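Local coordinates for protein interleukin-1beta (Gallus gallus, PDB 2WRY) that probably acts as a secreted inflammatory cytokine that binds the interleukin-1 receptor through this beta-trefoil part of a longer protein, at residues F4-T7 with R8-S11; I14-I17 with N18-F22; S102-L105 with T106-I109. All coordinates share one frame; numbering follows the deposited sequence.

Overall arrangement
The three contacts are local ones, each closed within eight or nine consecutive residues of a beta-trefoil. Contact 1 comes first along the chain, on strand 4-16; contact 2 follows at the far end of the same strand, where the chain turns into strand 21-26, and their centres lie about 23 Å apart. Contact 3 comes much later, in the loop between strands 99-100 and 110-115. Its centre is about 15 Å from that of contact 1, which it touches where F4 packs on I109, and about 26 Å from contact 2, on the other side of the chain's centre. A bulge, a tight turn and a loop of helix-like turns shape the chain at these places.

Contact 1 of 3, residues F4-T7 with R8-S11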
ATOM      1  N   PHE A   4      13.378   2.260  12.084  1.00 24.43           N
ATOM      2  CA  PHE A   4      12.125   1.599  12.484  1.00 23.13           C
ATOM      3  C   PHE A   4      12.379   0.137  12.881  1.00 22.62           C
ATOM      4  O   PHE A   4      13.202  -0.534  12.258  1.00 23.49           O
ATOM      5  CB  PHE A   4      11.095   1.602  11.346  1.00 22.76           C
ATOM      6  CG  PHE A   4      10.827   2.954  10.748  1.00 22.49           C
ATOM      7  CD1 PHE A   4      11.491   3.360   9.590  1.00 22.29           C
ATOM      8  CD2 PHE A   4       9.897   3.809  11.333  1.00 24.55           C
ATOM      9  CE1 PHE A   4      11.245   4.620   9.015  1.00 22.32           C
ATOM     10  CE2 PHE A   4       9.639   5.077  10.761  1.00 22.90           C
ATOM     11  CZ  PHE A   4      10.311   5.467   9.607  1.00 22.67           C
ATOM     12  N   ARG A   5      11.669  -0.350  13.900  1.00 22.23           N
ATOM     13  CA  ARG A   5      11.724  -1.766  14.282  1.00 22.53           C
ATOM     14  C   ARG A   5      10.344  -2.369  14.243  1.00 21.43           C
ATOM     15  O   ARG A   5       9.377  -1.757  14.692  1.00 21.13           O
ATOM     16  CB  ARG A   5      12.269  -1.945  15.698  1.00 24.48           C
ATOM     17  CG  ARG A   5      13.765  -1.819  15.803  1.00 28.64           C
ATOM     18  CD  ARG A   5      14.240  -2.055  17.242  1.00 35.28           C
ATOM     19  NE  ARG A   5      13.287  -1.533  18.226  1.00 40.45           N
ATOM     20  CZ  ARG A   5      13.095  -0.239  18.489  1.00 44.22           C
ATOM     21  NH1 ARG A   5      13.790   0.698  17.846  1.00 44.20           N
ATOM     22  NH2 ARG A   5      12.188   0.117  19.393  1.00 44.11           N
ATOM     23  N   TYR A   6      10.261  -3.568  13.684  1.00 19.07           N
ATOM     24  CA  TYR A   6       9.009  -4.304  13.533  1.00 18.42           C
ATOM     25  C   TYR A   6       8.388  -4.583  14.890  1.00 19.68           C
ATOM     26  O   TYR A   6       9.087  -4.972  15.822  1.00 19.66           O
ATOM     27  CB  TYR A   6       9.353  -5.634  12.870  1.00 16.41           C
ATOM     28  CG  TYR A   6       8.217  -6.593  12.635  1.00 15.57           C
ATOM     29  CD1 TYR A   6       7.832  -7.505  13.613  1.00 16.46           C
ATOM     30  CD2 TYR A   6       7.606  -6.684  11.394  1.00 16.49           C
ATOM     31  CE1 TYR A   6       6.807  -8.423  13.378  1.00 16.03           C
ATOM     32  CE2 TYR A   6       6.590  -7.587  11.145  1.00 17.96           C
ATOM     33  CZ  TYR A   6       6.194  -8.467  12.146  1.00 15.77           C
ATOM     34  OH  TYR A   6       5.205  -9.378  11.902  1.00 18.38           O
ATOM     35  N   THR A   7       7.071  -4.404  15.001  1.00 20.86           N
ATOM     36  CA  THR A   7       6.365  -4.798  16.223  1.00 22.33           C
ATOM     37  C   THR A   7       5.434  -6.004  16.022  1.00 22.79           C
ATOM     38  O   THR A   7       5.496  -6.983  16.784  1.00 23.39           O
ATOM     39  CB  THR A   7       5.629  -3.590  16.894  1.00 23.62           C
ATOM     40  OG1 THR A   7       4.544  -3.166  16.086  1.00 26.87           O
ATOM     41  CG2 THR A   7       6.543  -2.449  17.010  1.00 23.96           C
ATOM     42  N   ARG A   8       4.576  -5.954  15.011  1.00 20.81           N
ATOM     43  CA  ARG A   8       3.637  -7.049  14.779  1.00 21.75           C
ATOM     44  C   ARG A   8       2.981  -6.865  13.444  1.00 20.96           C
ATOM     45  O   ARG A   8       3.027  -5.758  12.899  1.00 22.22           O
ATOM     46  CB  ARG A   8       2.558  -7.085  15.860  1.00 22.30           C
ATOM     47  CG  ARG A   8       1.727  -5.833  15.932  1.00 25.99           C
ATOM     48  CD  ARG A   8       0.655  -6.000  17.003  1.00 31.46           C
ATOM     49  NE  ARG A   8      -0.077  -4.752  17.210  1.00 36.23           N
ATOM     50  CZ  ARG A   8       0.312  -3.781  18.034  1.00 37.41           C
ATOM     51  NH1 ARG A   8       1.436  -3.913  18.743  1.00 38.70           N
ATOM     52  NH2 ARG A   8      -0.427  -2.680  18.149  1.00 37.76           N
ATOM     53  N   SER A   9       2.386  -7.933  12.925  1.00 20.57           N
ATOM     54  CA  SER A   9       1.565  -7.842  11.720  1.00 19.28           C
ATOM     55  C   SER A   9       0.128  -8.185  11.994  1.00 19.63           C
ATOM     56  O   SER A   9      -0.184  -8.988  12.900  1.00 19.95           O
ATOM     57  CB  SER A   9       2.049  -8.776  10.617  1.00 20.25           C
ATOM     58  OG  SER A   9       3.291  -8.340  10.154  1.00 20.76           O
ATOM     59  N   GLN A  10      -0.738  -7.581  11.187  1.00 18.65           N
ATOM     60  CA  GLN A  10      -2.159  -7.870  11.197  1.00 19.21           C
ATOM     61  C   GLN A  10      -2.699  -7.903   9.787  1.00 18.91           C
ATOM     62  O   GLN A  10      -2.332  -7.059   8.953  1.00 17.54           O
ATOM     63  CB  GLN A  10      -2.917  -6.839  12.043  1.00 19.92           C
ATOM     64  CG  GLN A  10      -4.381  -7.199  12.273  1.00 24.69           C
ATOM     65  CD  GLN A  10      -5.058  -6.243  13.229  1.00 29.78           C
ATOM     66  OE1 GLN A  10      -4.387  -5.465  13.929  1.00 30.27           O
ATOM     67  NE2 GLN A  10      -6.398  -6.301  13.287  1.00 32.47           N
ATOM     68  N   SER A  11      -3.558  -8.874   9.507  1.00 18.38           N
ATOM     69  CA  SER A  11      -4.093  -9.036   8.174  1.00 18.14           C
ATOM     70  C   SER A  11      -5.362  -8.215   8.057  1.00 17.95           C
ATOM     71  O   SER A  11      -6.218  -8.235   8.967  1.00 17.82           O
ATOM     72  CB  SER A  11      -4.382 -10.516   7.900  1.00 20.17           C
ATOM     73  OG  SER A  11      -3.196 -11.288   8.048  1.00 25.82           O
TER
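The phenol of Y6 reaches along its own strand to S9, and the two hydroxyls are hydrogen-bonded, Y6 OH to S9 OG at 2.8 Å. The long reach of a tyrosine suits this place, since its oxygen has to reach past two residues, while the short serine holds its hydroxyl close to the backbone. Y6 CG lies opposite the backbone N (chi1 179°), which lays the ring along the chain; R8 N sits 3.7 Å above the plane of the Y6 ring, toward its rim. The S9 hydroxyl meets the phenol obliquely.

Residues three apart on a regular strand would face opposite sides. Here T7 and R8 both face L50 of the neighbouring strand, a classic beta bulge, with T7 at phi/psi -111/-51°, and the extra residue shifts the alternation so that Y6 and S9 come to the same side. The short hydroxyl of T7 reaches the carbonyl of L50 directly, OG1 bonding to L50 O. The R8 side chain runs extended, away from the Y6 side.

The bulge belongs to strand 4-16, which pairs antiparallel with strand 45-53. Y6 also rests on A49 and V96, S9 touches N47, and strand 99-100 pairs with the same strand near F4.

Contact 2 of 3, residues I14-I17 with N18-F22; sequences IFDI and NQKCF
I14 packs on F22 across the turn, its CG2 methyl 4.1 Å from F22 CD2 and its CD1 close to the neighbouring ring carbon CE2; both residues are buried, a place that suits two apolar side chains. Nearby, a water accepts from F22 N and lies 2.9 Å from I14 O, to which it can donate. F15 lies beside the returning chain: the edge of its ring meets Q19 O, F15 CE1 touches C21 CB at 3.9 Å, and F15 CA makes a CA-H...O contact with K20 O, 3.2 Å away.

D16 holds the turn together. Its backbone N donates to K20 O, and its carbonyl takes the Q19 N of a type I beta turn, D16 to Q19, which carries strand 4-16 back into strand 21-26 of the beta-trefoil. With CG between the backbone N and the carbonyl carbon (chi1 75°), the carboxylate bends over the turn. D16 OD1 accepts from N18 N and from K20 N, each 2.9 Å away, the two arriving at opposite faces of the carboxylate plane. D16 OD2 offers its syn lone pair to K20 NZ at 2.7 Å, a salt bridge that the lysine reaches by folding back at chi3 and chi4. T135 OG1 also binds D16 OD2, and S136 O takes a further bond from the ammonium. Were an alanine to stand here, the amides of N18 and K20 would probably lose their shared acceptor and the K20 ammonium its counter-charge.

I17 and N18 form the middle of the turn, the I17 side chain directed away from the returning chain.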
ATOM      1  N   ILE A  14      -8.978  -4.937   2.218  1.00 14.45           N
ATOM      2  CA  ILE A  14      -8.906  -3.532   1.801  1.00 14.71           C
ATOM      3  C   ILE A  14      -9.745  -3.301   0.560  1.00 14.37           C
ATOM      4  O   ILE A  14      -9.771  -4.131  -0.346  1.00 15.56           O
ATOM      5  CB  ILE A  14      -7.441  -3.098   1.542  1.00 14.14           C
ATOM      6  CG1 ILE A  14      -7.371  -1.612   1.147  1.00 14.17           C
ATOM      7  CG2 ILE A  14      -6.759  -4.025   0.511  1.00 15.30           C
ATOM      8  CD1 ILE A  14      -5.948  -1.023   1.145  1.00 14.42           C
ATOM      9  N   PHE A  15     -10.484  -2.190   0.562  1.00 14.05           N
ATOM     10  CA  PHE A  15     -11.211  -1.738  -0.614  1.00 14.45           C
ATOM     11  C   PHE A  15     -10.934  -0.248  -0.732  1.00 13.40           C
ATOM     12  O   PHE A  15     -10.752   0.418   0.278  1.00 14.01           O
ATOM     13  CB  PHE A  15     -12.723  -1.908  -0.409  1.00 15.25           C
ATOM     14  CG  PHE A  15     -13.178  -3.329  -0.433  1.00 19.55           C
ATOM     15  CD1 PHE A  15     -13.593  -3.914  -1.627  1.00 22.52           C
ATOM     16  CD2 PHE A  15     -13.177  -4.090   0.735  1.00 22.78           C
ATOM     17  CE1 PHE A  15     -14.028  -5.253  -1.668  1.00 24.02           C
ATOM     18  CE2 PHE A  15     -13.588  -5.432   0.701  1.00 25.45           C
ATOM     19  CZ  PHE A  15     -14.012  -6.001  -0.499  1.00 25.85           C
ATOM     20  N   ASP A  16     -10.933   0.280  -1.947  1.00 13.51           N
ATOM     21  CA  ASP A  16     -10.918   1.737  -2.079  1.00 13.53           C
ATOM     22  C   ASP A  16     -12.309   2.296  -1.834  1.00 13.93           C
ATOM     23  O   ASP A  16     -13.261   1.527  -1.634  1.00 14.10           O
ATOM     24  CB  ASP A  16     -10.250   2.210  -3.379  1.00 14.55           C
ATOM     25  CG  ASP A  16     -11.094   2.017  -4.623  1.00 16.60           C
ATOM     26  OD1 ASP A  16     -12.338   1.778  -4.556  1.00 14.69           O
ATOM     27  OD2 ASP A  16     -10.480   2.104  -5.728  1.00 14.44           O
ATOM     28  N   ILE A  17     -12.429   3.626  -1.843  1.00 14.24           N
ATOM     29  CA  ILE A  17     -13.694   4.296  -1.501  1.00 15.82           C
ATOM     30  C   ILE A  17     -14.824   4.090  -2.521  1.00 15.03           C
ATOM     31  O   ILE A  17     -16.006   4.437  -2.247  1.00 17.49           O
ATOM     32  CB  ILE A  17     -13.434   5.846  -1.267  1.00 17.57           C
ATOM     33  CG1 ILE A  17     -14.343   6.338  -0.165  1.00 18.99           C
ATOM     34  CG2 ILE A  17     -13.507   6.686  -2.576  1.00 16.45           C
ATOM     35  CD1 ILE A  17     -13.936   5.784   1.173  1.00 23.22           C
ATOM     36  N   ASN A  18     -14.493   3.527  -3.678  1.00 13.52           N
ATOM     37  CA  ASN A  18     -15.487   3.181  -4.669  1.00 14.79           C
ATOM     38  C   ASN A  18     -15.697   1.673  -4.727  1.00 14.17           C
ATOM     39  O   ASN A  18     -16.256   1.158  -5.696  1.00 15.51           O
ATOM     40  CB  ASN A  18     -15.082   3.708  -6.038  1.00 15.94           C
ATOM     41  CG  ASN A  18     -16.251   3.744  -7.000  1.00 18.44           C
ATOM     42  OD1 ASN A  18     -17.314   4.347  -6.704  1.00 21.81           O
ATOM     43  ND2 ASN A  18     -16.073   3.131  -8.155  1.00 19.84           N
ATOM     44  N   GLN A  19     -15.226   0.984  -3.685  1.00 13.49           N
ATOM     45  CA  GLN A  19     -15.428  -0.464  -3.480  1.00 14.87           C
ATOM     46  C   GLN A  19     -14.675  -1.345  -4.466  1.00 14.41           C
ATOM     47  O   GLN A  19     -15.046  -2.513  -4.662  1.00 16.79           O
ATOM     48  CB  GLN A  19     -16.926  -0.846  -3.422  1.00 14.04           C
ATOM     49  CG  GLN A  19     -17.776   0.086  -2.507  1.00 14.95           C
ATOM     50  CD  GLN A  19     -18.522   1.152  -3.311  1.00 16.36           C
ATOM     51  OE1 GLN A  19     -19.186   0.842  -4.300  1.00 20.29           O
ATOM     52  NE2 GLN A  19     -18.398   2.404  -2.899  1.00 16.78           N
ATOM     53  N   LYS A  20     -13.591  -0.812  -5.058  1.00 13.91           N
ATOM     54  CA  LYS A  20     -12.676  -1.673  -5.803  1.00 13.55           C
ATOM     55  C   LYS A  20     -11.736  -2.407  -4.826  1.00 13.72           C
ATOM     56  O   LYS A  20     -11.311  -1.848  -3.810  1.00 14.40           O
ATOM     57  CB  LYS A  20     -11.867  -0.871  -6.830  1.00 13.91           C
ATOM     58  CG  LYS A  20     -12.754  -0.171  -7.826  1.00 14.78           C
ATOM     59  CD  LYS A  20     -12.040   0.220  -9.129  1.00 15.47           C
ATOM     60  CE  LYS A  20     -10.836   1.157  -8.898  1.00 17.41           C
ATOM     61  NZ  LYS A  20     -11.256   2.483  -8.324  1.00 17.43           N
ATOM     62  N   CYS A  21     -11.447  -3.677  -5.106  1.00 14.64           N
ATOM     63  CA  CYS A  21     -10.427  -4.385  -4.333  1.00 15.75           C
ATOM     64  C   CYS A  21      -9.198  -4.560  -5.192  1.00 15.68           C
ATOM     65  O   CYS A  21      -9.218  -4.254  -6.387  1.00 16.32           O
ATOM     66  CB  CYS A  21     -10.911  -5.751  -3.873  1.00 16.84           C
ATOM     67  SG  CYS A  21     -11.355  -6.842  -5.193  1.00 24.33           S
ATOM     68  N   PHE A  22      -8.145  -5.073  -4.558  1.00 15.24           N
ATOM     69  CA  PHE A  22      -6.872  -5.347  -5.252  1.00 14.68           C
ATOM     70  C   PHE A  22      -6.826  -6.815  -5.706  1.00 15.60           C
ATOM     71  O   PHE A  22      -7.248  -7.733  -4.975  1.00 15.29           O
ATOM     72  CB  PHE A  22      -5.679  -5.116  -4.325  1.00 15.56           C
ATOM     73  CG  PHE A  22      -5.465  -3.687  -3.880  1.00 15.13           C
ATOM     74  CD1 PHE A  22      -6.142  -2.614  -4.467  1.00 15.38           C
ATOM     75  CD2 PHE A  22      -4.567  -3.437  -2.849  1.00 16.48           C
ATOM     76  CE1 PHE A  22      -5.901  -1.296  -4.008  1.00 18.23           C
ATOM     77  CE2 PHE A  22      -4.299  -2.140  -2.401  1.00 16.74           C
ATOM     78  CZ  PHE A  22      -4.976  -1.063  -2.982  1.00 16.66           C
TER
HETATM   79  O   HOH W   1      -8.236  -6.029  -1.933  1.00 18.08           O

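Contact 3 of 3, residues S102-L105 with T106-I109; sequences SVEL and TRFI
R107 and E104 run alongside each other in the same direction, their guanidinium and carboxylate planes 35° apart. Their charges meet only loosely: E104 OE2 is 3.6 Å from R107 NH1 and well out of the guanidinium plane, so this long salt bridge has no N-H aimed at the oxygen. R107 NH1 instead donates to the backbone, reaching E104 O at 3.0 Å; the oxygen is near the guanidinium plane, while the nitrogen sits high above the carbonyl plane. A first torsion of 73° folds the R107 side chain back over its own backbone, across E104 O, and from CG to NE it is extended. The stronger charge partner is E92, which binds R107 NE in a salt bridge.

F108 CE2 lies 3.3 Å above the centre of the guanidinium, and R107 CG in turn lies over a face of the F108 ring, near its rim. L105 passes F108 at a slant, its CD2 4.1 Å from F108 CE2, and L105 O meets the ring edge while accepting from F108 N at 3.1 Å.

T106 turns its hydroxyl back to S102 O, which also accepts from T106 N; the hydroxyl approaches from above the carbonyl plane. A threonine can thus reinforce the backbone bond with its own side chain.

S102 OG accepts from L105 N, three residues on, at 3.0 Å. This ST motif begins a loop of helix-like turns, held by bonds such as T106 N to S102 O, F108 N to L105 O and I109 N to T106 O, between strands 99-100 and 110-115 of the beta-trefoil.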
ATOM      1  N   SER A 102      18.015   2.019   6.902  1.00 21.50           N
ATOM      2  CA  SER A 102      18.708   2.685   5.801  1.00 20.43           C
ATOM      3  C   SER A 102      17.714   3.417   4.889  1.00 20.29           C
ATOM      4  O   SER A 102      16.527   3.048   4.818  1.00 18.83           O
ATOM      5  CB  SER A 102      19.478   1.664   4.970  1.00 20.99           C
ATOM      6  OG  SER A 102      18.583   0.776   4.302  1.00 21.83           O
ATOM      7  N   VAL A 103      18.198   4.424   4.163  1.00 19.97           N
ATOM      8  CA  VAL A 103      17.352   5.106   3.180  1.00 20.04           C
ATOM      9  C   VAL A 103      16.803   4.078   2.193  1.00 20.09           C
ATOM     10  O   VAL A 103      15.630   4.121   1.821  1.00 19.12           O
ATOM     11  CB  VAL A 103      18.121   6.272   2.458  1.00 20.72           C
ATOM     12  CG1 VAL A 103      17.273   6.898   1.359  1.00 22.51           C
ATOM     13  CG2 VAL A 103      18.520   7.332   3.468  1.00 21.09           C
ATOM     14  N   GLU A 104      17.651   3.127   1.816  1.00 20.55           N
ATOM     15  CA  GLU A 104      17.275   2.058   0.873  1.00 20.96           C
ATOM     16  C   GLU A 104      16.065   1.273   1.368  1.00 19.30           C
ATOM     17  O   GLU A 104      15.118   1.082   0.622  1.00 18.55           O
ATOM     18  CB  GLU A 104      18.440   1.092   0.633  1.00 23.62           C
ATOM     19  CG  GLU A 104      18.295   0.283  -0.636  1.00 29.85           C
ATOM     20  CD  GLU A 104      18.886  -1.129  -0.533  1.00 36.30           C
ATOM     21  OE1 GLU A 104      19.432  -1.501   0.543  1.00 39.98           O
ATOM     22  OE2 GLU A 104      18.807  -1.872  -1.550  1.00 41.15           O
ATOM     23  N   LEU A 105      16.117   0.818   2.622  1.00 17.33           N
ATOM     24  CA  LEU A 105      15.024  -0.013   3.179  1.00 16.57           C
ATOM     25  C   LEU A 105      13.779   0.809   3.475  1.00 16.07           C
ATOM     26  O   LEU A 105      12.692   0.259   3.585  1.00 14.91           O
ATOM     27  CB  LEU A 105      15.480  -0.723   4.448  1.00 16.52           C
ATOM     28  CG  LEU A 105      16.434  -1.886   4.189  1.00 16.85           C
ATOM     29  CD1 LEU A 105      17.039  -2.288   5.524  1.00 18.37           C
ATOM     30  CD2 LEU A 105      15.674  -3.032   3.522  1.00 17.85           C
ATOM     31  N   THR A 106      13.938   2.122   3.610  1.00 15.44           N
ATOM     32  CA  THR A 106      12.767   2.985   3.838  1.00 15.35           C
ATOM     33  C   THR A 106      11.755   2.919   2.678  1.00 14.46           C
ATOM     34  O   THR A 106      10.576   3.274   2.872  1.00 14.62           O
ATOM     35  CB  THR A 106      13.193   4.422   4.193  1.00 16.58           C
ATOM     36  OG1 THR A 106      13.938   4.378   5.421  1.00 19.00           O
ATOM     37  CG2 THR A 106      11.982   5.323   4.388  1.00 18.13           C
ATOM     38  N   ARG A 107      12.170   2.401   1.514  1.00 13.54           N
ATOM     39  CA  ARG A 107      11.254   2.180   0.376  1.00 13.48           C
ATOM     40  C   ARG A 107      10.027   1.348   0.757  1.00 12.78           C
ATOM     41  O   ARG A 107       8.959   1.484   0.128  1.00 13.13           O
ATOM     42  CB  ARG A 107      11.986   1.524  -0.821  1.00 13.85           C
ATOM     43  CG  ARG A 107      12.350   0.048  -0.636  1.00 15.12           C
ATOM     44  CD  ARG A 107      13.191  -0.392  -1.805  1.00 16.37           C
ATOM     45  NE  ARG A 107      13.483  -1.824  -1.851  1.00 17.34           N
ATOM     46  CZ  ARG A 107      14.541  -2.382  -1.271  1.00 16.49           C
ATOM     47  NH1 ARG A 107      15.357  -1.647  -0.518  1.00 17.84           N
ATOM     48  NH2 ARG A 107      14.754  -3.689  -1.385  1.00 17.91           N
ATOM     49  N   PHE A 108      10.179   0.497   1.778  1.00 12.90           N
ATOM     50  CA  PHE A 108       9.086  -0.380   2.200  1.00 12.06           C
ATOM     51  C   PHE A 108       8.132   0.252   3.188  1.00 12.24           C
ATOM     52  O   PHE A 108       7.106  -0.346   3.482  1.00 12.93           O
ATOM     53  CB  PHE A 108       9.650  -1.625   2.880  1.00 11.96           C
ATOM     54  CG  PHE A 108      10.363  -2.537   1.928  1.00 12.15           C
ATOM     55  CD1 PHE A 108       9.651  -3.248   0.959  1.00 14.35           C
ATOM     56  CD2 PHE A 108      11.747  -2.691   2.010  1.00 14.19           C
ATOM     57  CE1 PHE A 108      10.300  -4.122   0.078  1.00 15.50           C
ATOM     58  CE2 PHE A 108      12.418  -3.554   1.112  1.00 14.95           C
ATOM     59  CZ  PHE A 108      11.699  -4.263   0.160  1.00 15.14           C
ATOM     60  N   ILE A 109       8.467   1.435   3.710  1.00 12.00           N
ATOM     61  CA  ILE A 109       7.673   2.042   4.778  1.00 12.57           C
ATOM     62  C   ILE A 109       6.680   3.072   4.238  1.00 12.48           C
ATOM     63  O   ILE A 109       7.022   3.919   3.411  1.00 12.80           O
ATOM     64  CB  ILE A 109       8.581   2.681   5.888  1.00 13.44           C
ATOM     65  CG1 ILE A 109       9.425   1.612   6.586  1.00 15.01           C
ATOM     66  CG2 ILE A 109       7.754   3.462   6.930  1.00 13.81           C
ATOM     67  CD1 ILE A 109       8.593   0.543   7.303  1.00 18.57           C
TER